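Local coordinates for GTPase-activating protein GYP1 (Saccharomyces cerevisiae, PDB 1FKM), which stimulates GTP hydrolysis by Ypt/Rab GTPases such as Ypt1 and Ypt7, its Ypt/Rab-GAP (TBC) domain supplying an arginine finger and a glutamine finger in trans, at residues A[244-253]-A[358-369]; A[7-16]-A[29-38]. One frame throughout, in Å; residues are numbered along the deposited sequence.

Contact 1 (A[244-253]-A[358-369]); sequences EFQMGTVIRM and PPTKDWTETDIE
T360 OG1 donates a hydrogen bond to E244 O, 2.6 Å, and two waters extend this polar end. One accepts from Q246 N, donates to T360 O and also bonds T249 OG1; the other accepts from Q246 NE2 and donates to T360 OG1. Aromatic packing comes next: F245 sets CE1 over one face of the W363 ring, 3.6 Å from CZ3, with the ring planes at 51°, while the CB of D367 lies over the opposite face. F335, on helix 324-338, meets the F245 ring too. The contacts between the two segments join the N-terminal end of helix 247-261 in the all-helical TBC domain to the loop before helix 365-382. Between these helices I368, in one of its two modelled conformers, packs its CG2 on M253 CG at 3.6 Å. The charged pair is R252 with E365. R252 starts with CG anti to the backbone N and bends at chi2 (61°), bringing NE to the carboxylate. The guanidinium and carboxylate planes are 21° apart, and R252 NE stands 2.9 Å from E365 OE1, in a salt bridge whose individual hydrogen bonds are bent and weak. A leucine in place of R252 would probably leave the E365 carboxylate without its cationic mate.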
loop_
_atom_site.group_PDB
_atom_site.type_symbol
_atom_site.label_atom_id
_atom_site.label_comp_id
_atom_site.label_asym_id
_atom_site.label_seq_id
_atom_site.Cartn_x
_atom_site.Cartn_y
_atom_site.Cartn_z
ATOM N N GLU A 244 -8.099 -0.770 8.100
ATOM C CA GLU A 244 -8.179 -0.410 9.513
ATOM C C GLU A 244 -7.866 1.061 9.774
ATOM O O GLU A 244 -7.914 1.510 10.921
ATOM C CB GLU A 244 -7.198 -1.253 10.336
ATOM C CG GLU A 244 -7.042 -2.696 9.882
ATOM C CD GLU A 244 -8.362 -3.407 9.750
ATOM O OE1 GLU A 244 -9.185 -3.301 10.681
ATOM O OE2 GLU A 244 -8.576 -4.077 8.720
ATOM N N PHE A 245 -7.530 1.802 8.721
ATOM C CA PHE A 245 -7.183 3.216 8.858
ATOM C C PHE A 245 -7.774 4.064 7.741
ATOM O O PHE A 245 -8.223 3.538 6.723
ATOM C CB PHE A 245 -5.659 3.408 8.809
ATOM C CG PHE A 245 -4.910 2.722 9.911
ATOM C CD1 PHE A 245 -4.891 3.262 11.193
ATOM C CD2 PHE A 245 -4.193 1.561 9.662
ATOM C CE1 PHE A 245 -4.163 2.653 12.220
ATOM C CE2 PHE A 245 -3.461 0.945 10.675
ATOM C CZ PHE A 245 -3.447 1.494 11.960
ATOM N N GLN A 246 -7.758 5.381 7.943
ATOM C CA GLN A 246 -8.233 6.323 6.937
ATOM C C GLN A 246 -7.117 6.376 5.887
ATOM O O GLN A 246 -5.956 6.154 6.218
ATOM C CB GLN A 246 -8.414 7.715 7.550
ATOM C CG GLN A 246 -9.488 7.791 8.627
ATOM C CD GLN A 246 -10.847 7.384 8.104
ATOM O OE1 GLN A 246 -11.339 7.943 7.123
ATOM N NE2 GLN A 246 -11.463 6.404 8.754
HETATM N N MSE A 247 -7.459 6.674 4.637
HETATM C CA MSE A 247 -6.446 6.733 3.579
HETATM C C MSE A 247 -5.279 7.672 3.871
HETATM O O MSE A 247 -4.145 7.378 3.508
HETATM C CB MSE A 247 -7.084 7.120 2.242
HETATM C CG MSE A 247 -7.200 5.952 1.284
HETATM SE SE MSE A 247 -5.481 5.328 0.609
HETATM C CE MSE A 247 -5.953 5.226 -1.266
ATOM N N GLY A 248 -5.551 8.808 4.502
ATOM C CA GLY A 248 -4.474 9.730 4.820
ATOM C C GLY A 248 -3.459 9.064 5.732
ATOM O O GLY A 248 -2.245 9.261 5.605
ATOM N N THR A 249 -3.955 8.257 6.662
ATOM C CA THR A 249 -3.074 7.556 7.587
ATOM C C THR A 249 -2.308 6.470 6.844
ATOM O O THR A 249 -1.124 6.248 7.100
ATOM C CB THR A 249 -3.870 6.906 8.726
ATOM O OG1 THR A 249 -4.593 7.919 9.429
ATOM C CG2 THR A 249 -2.936 6.178 9.686
ATOM N N VAL A 250 -2.987 5.791 5.928
ATOM C CA VAL A 250 -2.351 4.730 5.147
ATOM C C VAL A 250 -1.199 5.313 4.318
ATOM O O VAL A 250 -0.102 4.759 4.294
ATOM C CB VAL A 250 -3.373 4.046 4.204
ATOM C CG1 VAL A 250 -2.657 3.110 3.236
ATOM C CG2 VAL A 250 -4.396 3.259 5.029
ATOM N N ILE A 251 -1.453 6.437 3.651
ATOM C CA ILE A 251 -0.429 7.088 2.837
ATOM C C ILE A 251 0.811 7.413 3.667
ATOM O O ILE A 251 1.938 7.127 3.258
ATOM C CB ILE A 251 -0.971 8.394 2.191
ATOM C CG1 ILE A 251 -2.157 8.071 1.275
ATOM C CG2 ILE A 251 0.129 9.090 1.403
ATOM C CD1 ILE A 251 -1.839 7.068 0.199
ATOM N N ARG A 252 0.601 8.003 4.837
ATOM C CA ARG A 252 1.712 8.350 5.716
ATOM C C ARG A 252 2.471 7.104 6.157
ATOM O O ARG A 252 3.700 7.102 6.206
ATOM C CB ARG A 252 1.203 9.118 6.938
ATOM C CG ARG A 252 2.259 9.336 8.013
ATOM C CD ARG A 252 3.452 10.153 7.526
ATOM N NE ARG A 252 4.449 10.257 8.589
ATOM C CZ ARG A 252 5.310 9.297 8.904
ATOM N NH1 ARG A 252 5.316 8.156 8.223
ATOM N NH2 ARG A 252 6.137 9.458 9.927
HETATM N N MSE A 253 1.742 6.045 6.479
HETATM C CA MSE A 253 2.367 4.787 6.889
HETATM C C MSE A 253 3.275 4.255 5.790
HETATM O O MSE A 253 4.371 3.746 6.058
HETATM C CB MSE A 253 1.310 3.719 7.165
HETATM C CG MSE A 253 0.454 3.953 8.377
HETATM SE SE MSE A 253 -0.850 2.534 8.525
HETATM C CE MSE A 253 0.369 1.043 8.699
ATOM N N PRO A 358 -11.495 -0.818 14.387
ATOM C CA PRO A 358 -10.685 -0.083 15.366
ATOM C C PRO A 358 -10.976 1.416 15.343
ATOM O O PRO A 358 -11.225 1.986 14.285
ATOM C CB PRO A 358 -9.251 -0.378 14.927
ATOM C CG PRO A 358 -9.363 -1.667 14.184
ATOM C CD PRO A 358 -10.630 -1.492 13.405
ATOM N N PRO A 359 -10.939 2.072 16.514
ATOM C CA PRO A 359 -11.197 3.513 16.633
ATOM C C PRO A 359 -9.982 4.338 16.210
ATOM O O PRO A 359 -9.338 4.986 17.036
ATOM C CB PRO A 359 -11.523 3.674 18.113
ATOM C CG PRO A 359 -10.603 2.664 18.744
ATOM C CD PRO A 359 -10.763 1.459 17.845
ATOM N N THR A 360 -9.681 4.315 14.915
ATOM C CA THR A 360 -8.528 5.029 14.367
ATOM C C THR A 360 -8.944 6.204 13.485
ATOM O O THR A 360 -8.105 6.834 12.837
ATOM C CB THR A 360 -7.683 4.088 13.504
ATOM O OG1 THR A 360 -8.482 3.620 12.407
ATOM C CG2 THR A 360 -7.210 2.893 14.324
ATOM N N LYS A 361 -10.241 6.483 13.466
ATOM C CA LYS A 361 -10.798 7.557 12.653
ATOM C C LYS A 361 -10.108 8.906 12.836
ATOM O O LYS A 361 -9.856 9.619 11.861
ATOM C CB LYS A 361 -12.290 7.697 12.954
ATOM C CG LYS A 361 -13.025 8.687 12.071
ATOM C CD LYS A 361 -14.533 8.598 12.278
ATOM C CE LYS A 361 -15.104 7.275 11.762
ATOM N NZ LYS A 361 -14.596 6.076 12.488
ATOM N N ASP A 362 -9.795 9.249 14.080
ATOM C CA ASP A 362 -9.161 10.528 14.365
ATOM C C ASP A 362 -7.666 10.461 14.641
ATOM O O ASP A 362 -7.102 11.389 15.216
ATOM C CB ASP A 362 -9.867 11.211 15.540
ATOM C CG ASP A 362 -11.321 11.526 15.241
ATOM O OD1 ASP A 362 -11.591 12.156 14.196
ATOM O OD2 ASP A 362 -12.195 11.150 16.050
ATOM N N TRP A 363 -7.019 9.371 14.239
ATOM C CA TRP A 363 -5.582 9.249 14.458
ATOM C C TRP A 363 -4.847 10.360 13.720
ATOM O O TRP A 363 -5.222 10.741 12.607
ATOM C CB TRP A 363 -5.074 7.885 13.977
ATOM C CG TRP A 363 -5.054 6.829 15.045
ATOM C CD1 TRP A 363 -5.945 6.677 16.066
ATOM C CD2 TRP A 363 -4.111 5.758 15.171
ATOM N NE1 TRP A 363 -5.618 5.577 16.822
ATOM C CE2 TRP A 363 -4.496 4.993 16.294
ATOM C CE3 TRP A 363 -2.976 5.369 14.442
ATOM C CZ2 TRP A 363 -3.790 3.860 16.710
ATOM C CZ3 TRP A 363 -2.271 4.241 14.855
ATOM C CH2 TRP A 363 -2.684 3.500 15.982
ATOM N N THR A 364 -3.804 10.883 14.355
ATOM C CA THR A 364 -3.003 11.949 13.768
ATOM C C THR A 364 -1.606 11.445 13.432
ATOM O O THR A 364 -1.290 10.268 13.620
ATOM C CB THR A 364 -2.849 13.135 14.736
ATOM O OG1 THR A 364 -2.215 12.685 15.939
ATOM C CG2 THR A 364 -4.203 13.734 15.071
ATOM N N GLU A 365 -0.776 12.358 12.937
ATOM C CA GLU A 365 0.602 12.055 12.585
ATOM C C GLU A 365 1.323 11.493 13.803
ATOM O O GLU A 365 2.135 10.571 13.692
ATOM C CB GLU A 365 1.300 13.334 12.109
ATOM C CG GLU A 365 2.818 13.254 12.020
ATOM C CD GLU A 365 3.299 12.196 11.051
ATOM O OE1 GLU A 365 2.775 12.143 9.919
ATOM O OE2 GLU A 365 4.210 11.421 11.417
ATOM N N THR A 366 1.013 12.049 14.971
ATOM C CA THR A 366 1.639 11.613 16.215
ATOM C C THR A 366 1.311 10.160 16.546
ATOM O O THR A 366 2.183 9.389 16.954
ATOM C CB THR A 366 1.190 12.495 17.395
ATOM O OG1 THR A 366 1.401 13.874 17.067
ATOM C CG2 THR A 366 1.984 12.155 18.643
ATOM N N ASP A 367 0.046 9.795 16.372
ATOM C CA ASP A 367 -0.415 8.439 16.651
ATOM C C ASP A 367 0.243 7.403 15.736
ATOM O O ASP A 367 0.681 6.346 16.194
ATOM C CB ASP A 367 -1.936 8.366 16.478
ATOM C CG ASP A 367 -2.678 9.336 17.388
ATOM O OD1 ASP A 367 -2.265 9.505 18.554
ATOM O OD2 ASP A 367 -3.684 9.924 16.936
ATOM N N ILE A 368 0.311 7.725 14.448
ATOM C CA ILE A 368 0.896 6.837 13.446
ATOM C C ILE A 368 2.401 6.698 13.645
ATOM O O ILE A 368 2.956 5.600 13.566
ATOM C CB ILE A 368 0.660 7.384 12.025
ATOM C CG1 ILE A 368 -0.800 7.797 11.862
ATOM C CG2 ILE A 368 1.028 6.333 10.993
ATOM C CD1 ILE A 368 -1.054 8.632 10.634
ATOM N N GLU A 369 3.051 7.824 13.907
ATOM C CA GLU A 369 4.502 7.863 14.094
ATOM C C GLU A 369 4.887 7.039 15.324
ATOM O O GLU A 369 5.923 6.367 15.339
ATOM C CB GLU A 369 4.955 9.320 14.250
ATOM C CG GLU A 369 6.455 9.561 14.161
ATOM C CD GLU A 369 7.210 9.067 15.380
ATOM O OE1 GLU A 369 6.683 9.210 16.503
ATOM O OE2 GLU A 369 8.337 8.552 15.219
HETATM O O HOH W 1 -6.631 6.416 10.455
HETATM O O HOH W 2 -10.487 4.481 10.668
#

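Contact 2 (A[7-16]-A[29-38])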
loop_
_atom_site.group_PDB
_atom_site.type_symbol
_atom_site.label_atom_id
_atom_site.label_comp_id
_atom_site.label_asym_id
_atom_site.label_seq_id
_atom_site.Cartn_x
_atom_site.Cartn_y
_atom_site.Cartn_z
ATOM N N ARG A 7 11.348 21.341 5.658
ATOM C CA ARG A 7 11.404 19.931 5.306
ATOM C C ARG A 7 11.327 19.743 3.795
ATOM O O ARG A 7 12.017 18.897 3.227
ATOM C CB ARG A 7 10.279 19.166 6.003
ATOM C CG ARG A 7 10.436 17.657 5.892
ATOM C CD ARG A 7 9.592 16.922 6.918
ATOM N NE ARG A 7 9.808 15.480 6.841
ATOM C CZ ARG A 7 10.908 14.850 7.251
ATOM N NH1 ARG A 7 11.921 15.528 7.781
ATOM N NH2 ARG A 7 10.997 13.531 7.130
ATOM N N ILE A 8 10.494 20.546 3.144
ATOM C CA ILE A 8 10.360 20.471 1.698
ATOM C C ILE A 8 11.704 20.809 1.062
ATOM O O ILE A 8 12.116 20.182 0.085
ATOM C CB ILE A 8 9.259 21.445 1.205
ATOM C CG1 ILE A 8 7.884 20.898 1.610
ATOM C CG2 ILE A 8 9.349 21.633 -0.299
ATOM C CD1 ILE A 8 6.731 21.860 1.399
ATOM N N SER A 9 12.392 21.793 1.632
ATOM C CA SER A 9 13.694 22.207 1.120
ATOM C C SER A 9 14.746 21.108 1.285
ATOM O O SER A 9 15.580 20.914 0.408
ATOM C CB SER A 9 14.170 23.474 1.837
ATOM O OG SER A 9 15.442 23.869 1.353
ATOM N N LYS A 10 14.708 20.402 2.411
ATOM C CA LYS A 10 15.661 19.321 2.659
ATOM C C LYS A 10 15.506 18.243 1.592
ATOM O O LYS A 10 16.490 17.719 1.079
ATOM C CB LYS A 10 15.435 18.714 4.046
ATOM C CG LYS A 10 15.705 19.674 5.195
ATOM C CD LYS A 10 15.520 18.992 6.541
ATOM C CE LYS A 10 16.518 17.857 6.731
ATOM N NZ LYS A 10 16.317 17.141 8.025
ATOM N N PHE A 11 14.265 17.905 1.257
ATOM C CA PHE A 11 14.037 16.903 0.225
ATOM C C PHE A 11 14.484 17.449 -1.131
ATOM O O PHE A 11 15.057 16.722 -1.937
ATOM C CB PHE A 11 12.556 16.508 0.165
ATOM C CG PHE A 11 12.162 15.472 1.180
ATOM C CD1 PHE A 11 11.899 15.829 2.500
ATOM C CD2 PHE A 11 12.062 14.131 0.811
ATOM C CE1 PHE A 11 11.541 14.862 3.439
ATOM C CE2 PHE A 11 11.706 13.159 1.740
ATOM C CZ PHE A 11 11.444 13.522 3.059
ATOM N N ASP A 12 14.234 18.735 -1.373
ATOM C CA ASP A 12 14.626 19.352 -2.640
ATOM C C ASP A 12 16.121 19.197 -2.922
ATOM O O ASP A 12 16.512 18.844 -4.033
ATOM C CB ASP A 12 14.271 20.845 -2.657
ATOM C CG ASP A 12 12.788 21.095 -2.855
ATOM O OD1 ASP A 12 12.193 20.466 -3.753
ATOM O OD2 ASP A 12 12.219 21.930 -2.121
ATOM N N ASN A 13 16.951 19.469 -1.921
ATOM C CA ASN A 13 18.394 19.356 -2.098
ATOM C C ASN A 13 18.872 17.917 -2.246
ATOM O O ASN A 13 19.965 17.672 -2.751
ATOM C CB ASN A 13 19.129 20.052 -0.952
ATOM C CG ASN A 13 18.985 21.565 -1.011
ATOM O OD1 ASN A 13 19.131 22.167 -2.075
ATOM N ND2 ASN A 13 18.701 22.182 0.127
ATOM N N ILE A 14 18.057 16.963 -1.810
ATOM C CA ILE A 14 18.415 15.559 -1.950
ATOM C C ILE A 14 18.008 15.102 -3.347
ATOM O O ILE A 14 18.720 14.339 -4.002
ATOM C CB ILE A 14 17.681 14.673 -0.911
ATOM C CG1 ILE A 14 18.253 14.926 0.486
ATOM C CG2 ILE A 14 17.817 13.194 -1.285
ATOM C CD1 ILE A 14 17.564 14.136 1.590
ATOM N N LEU A 15 16.875 15.613 -3.811
ATOM C CA LEU A 15 16.330 15.224 -5.105
ATOM C C LEU A 15 16.734 16.040 -6.331
ATOM O O LEU A 15 16.813 15.495 -7.433
ATOM C CB LEU A 15 14.804 15.213 -5.015
ATOM C CG LEU A 15 14.199 14.298 -3.951
ATOM C CD1 LEU A 15 12.705 14.559 -3.852
ATOM C CD2 LEU A 15 14.479 12.835 -4.306
ATOM N N LYS A 16 16.991 17.331 -6.148
ATOM C CA LYS A 16 17.325 18.196 -7.278
ATOM C C LYS A 16 18.779 18.642 -7.385
ATOM O O LYS A 16 19.447 18.881 -6.380
ATOM C CB LYS A 16 16.401 19.414 -7.248
ATOM C CG LYS A 16 14.930 19.022 -7.233
ATOM C CD LYS A 16 14.012 20.193 -6.933
ATOM C CE LYS A 16 12.565 19.724 -6.846
ATOM N NZ LYS A 16 11.629 20.821 -6.474
ATOM N N ILE A 29 15.671 10.215 5.756
ATOM C CA ILE A 29 14.721 11.278 6.030
ATOM C C ILE A 29 13.277 10.867 5.759
ATOM O O ILE A 29 12.371 11.279 6.481
ATOM C CB ILE A 29 15.058 12.560 5.213
ATOM C CG1 ILE A 29 14.150 13.709 5.656
ATOM C CG2 ILE A 29 14.905 12.293 3.718
ATOM C CD1 ILE A 29 14.538 15.064 5.078
ATOM N N SER A 30 13.064 10.042 4.736
ATOM C CA SER A 30 11.717 9.600 4.375
ATOM C C SER A 30 11.038 8.752 5.441
ATOM O O SER A 30 9.814 8.707 5.505
ATOM C CB SER A 30 11.741 8.812 3.061
ATOM O OG SER A 30 12.144 9.627 1.973
ATOM N N TRP A 31 11.831 8.082 6.274
ATOM C CA TRP A 31 11.289 7.225 7.325
ATOM C C TRP A 31 10.336 8.017 8.212
ATOM O O TRP A 31 9.321 7.492 8.689
ATOM C CB TRP A 31 12.428 6.666 8.190
ATOM C CG TRP A 31 12.178 5.289 8.751
ATOM C CD1 TRP A 31 12.631 4.103 8.243
ATOM C CD2 TRP A 31 11.404 4.954 9.917
ATOM N NE1 TRP A 31 12.192 3.057 9.018
ATOM C CE2 TRP A 31 11.440 3.550 10.050
ATOM C CE3 TRP A 31 10.688 5.704 10.858
ATOM C CZ2 TRP A 31 10.783 2.876 11.090
ATOM C CZ3 TRP A 31 10.032 5.032 11.893
ATOM C CH2 TRP A 31 10.088 3.632 11.996
ATOM N N ASN A 32 10.661 9.290 8.417
ATOM C CA ASN A 32 9.863 10.155 9.274
ATOM C C ASN A 32 8.766 10.929 8.559
ATOM O O ASN A 32 8.224 11.878 9.114
ATOM C CB ASN A 32 10.783 11.134 10.011
ATOM C CG ASN A 32 11.911 10.428 10.738
ATOM O OD1 ASN A 32 11.681 9.484 11.492
ATOM N ND2 ASN A 32 13.138 10.880 10.512
ATOM N N GLY A 33 8.443 10.529 7.331
ATOM C CA GLY A 33 7.394 11.210 6.595
ATOM C C GLY A 33 7.896 11.997 5.401
ATOM O O GLY A 33 8.936 12.656 5.459
ATOM N N ILE A 34 7.140 11.936 4.312
ATOM C CA ILE A 34 7.504 12.629 3.086
ATOM C C ILE A 34 6.500 13.731 2.767
ATOM O O ILE A 34 5.291 13.482 2.745
ATOM C CB ILE A 34 7.535 11.638 1.896
ATOM C CG1 ILE A 34 8.526 10.507 2.191
ATOM C CG2 ILE A 34 7.921 12.371 0.612
ATOM C CD1 ILE A 34 8.348 9.274 1.291
ATOM N N PRO A 35 6.985 14.966 2.530
ATOM C CA PRO A 35 6.105 16.092 2.201
ATOM C C PRO A 35 5.232 15.652 1.025
ATOM O O PRO A 35 5.734 15.044 0.080
ATOM C CB PRO A 35 7.091 17.185 1.799
ATOM C CG PRO A 35 8.281 16.894 2.680
ATOM C CD PRO A 35 8.396 15.395 2.574
ATOM N N LYS A 36 3.940 15.959 1.074
ATOM C CA LYS A 36 3.041 15.533 0.006
ATOM C C LYS A 36 3.502 15.883 -1.408
ATOM O O LYS A 36 3.349 15.077 -2.325
ATOM C CB LYS A 36 1.624 16.073 0.245
ATOM C CG LYS A 36 1.503 17.585 0.307
ATOM C CD LYS A 36 0.042 17.995 0.445
ATOM C CE LYS A 36 -0.128 19.508 0.519
ATOM N NZ LYS A 36 0.485 20.075 1.751
ATOM N N ILE A 37 4.077 17.062 -1.600
ATOM C CA ILE A 37 4.518 17.438 -2.939
ATOM C C ILE A 37 5.625 16.516 -3.482
ATOM O O ILE A 37 5.777 16.363 -4.695
ATOM C CB ILE A 37 5.000 18.907 -2.977
ATOM C CG1 ILE A 37 5.239 19.331 -4.427
ATOM C CG2 ILE A 37 6.273 19.074 -2.151
ATOM C CD1 ILE A 37 5.596 20.791 -4.585
ATOM N N HIS A 38 6.376 15.880 -2.587
ATOM C CA HIS A 38 7.465 14.995 -3.005
ATOM C C HIS A 38 7.130 13.512 -3.081
ATOM O O HIS A 38 7.904 12.734 -3.638
ATOM C CB HIS A 38 8.668 15.159 -2.070
ATOM C CG HIS A 38 9.437 16.421 -2.298
ATOM N ND1 HIS A 38 9.632 17.362 -1.311
ATOM C CD2 HIS A 38 10.053 16.900 -3.403
ATOM C CE1 HIS A 38 10.334 18.369 -1.799
ATOM N NE2 HIS A 38 10.602 18.113 -3.067
HETATM O O HOH W 3 13.420 13.413 9.293
#
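Helix 4-15, the first helix of this chain, the Ypt/Rab-GAP fragment, lies against the end of helix 23-30, the turn S30-G33 and the chain on to H38, and F11 is the side chain at the middle of that packing. Its ring is held between two aliphatic groups: P35 CD sits 3.5 Å from the ring centroid over one face, and I29 CG2 is over the other at 4.1 Å, both as CH-pi contacts. I29 itself is a knob in the hole formed by R7, K10, F11 and I14. F11 also gives its CB to the face of the H38 ring, 3.7 Å from the centroid, and I37 CG2 covers the opposite face; H38 ND1 is buried without a partner.

R7 runs out extended from CG to NE, CG anti to the backbone N (chi1 -169°), which carries the guanidinium to the turn. R7 NH2 lies in the carbonyl plane of G33, 2.8 Å from G33 O on a lone pair, and makes a weaker, bent bond to I29 O; a water links NH1 to N32 ND2.

At the other end H38 NE2 donates to D12 OD1 at 2.9 Å. The acceptor lies in the imidazole plane, yet the donor comes from above the carboxylate plane, and K16 NZ, 2.8 Å from D12 OD1, arrives from the opposite face. With two donors on one oxygen, the negative charge of D12 is likely to be partly offset by K16.

In the fold
The two contacts come in series along the chain: contact 2 closes near the N-terminus before contact 1 begins, and their centres lie 20 Å apart. No helix is common to both, but helix 247-261, which carries one side of contact 1, also borders contact 2. There S259 touches S30 and W31, T256 and D255 bond the backbone of W31 and I34, and E260 holds W31 NE1. The contacts meet directly where R252 NH2 packs 3.3 Å from N32 O. F376 of helix 365-382 meets W31 edge-to-face, and W31, in the turn S30-G33, thus touches both helix 247-261 and the C-terminal helix, away from the arginine and glutamine fingers, R96 and Q131.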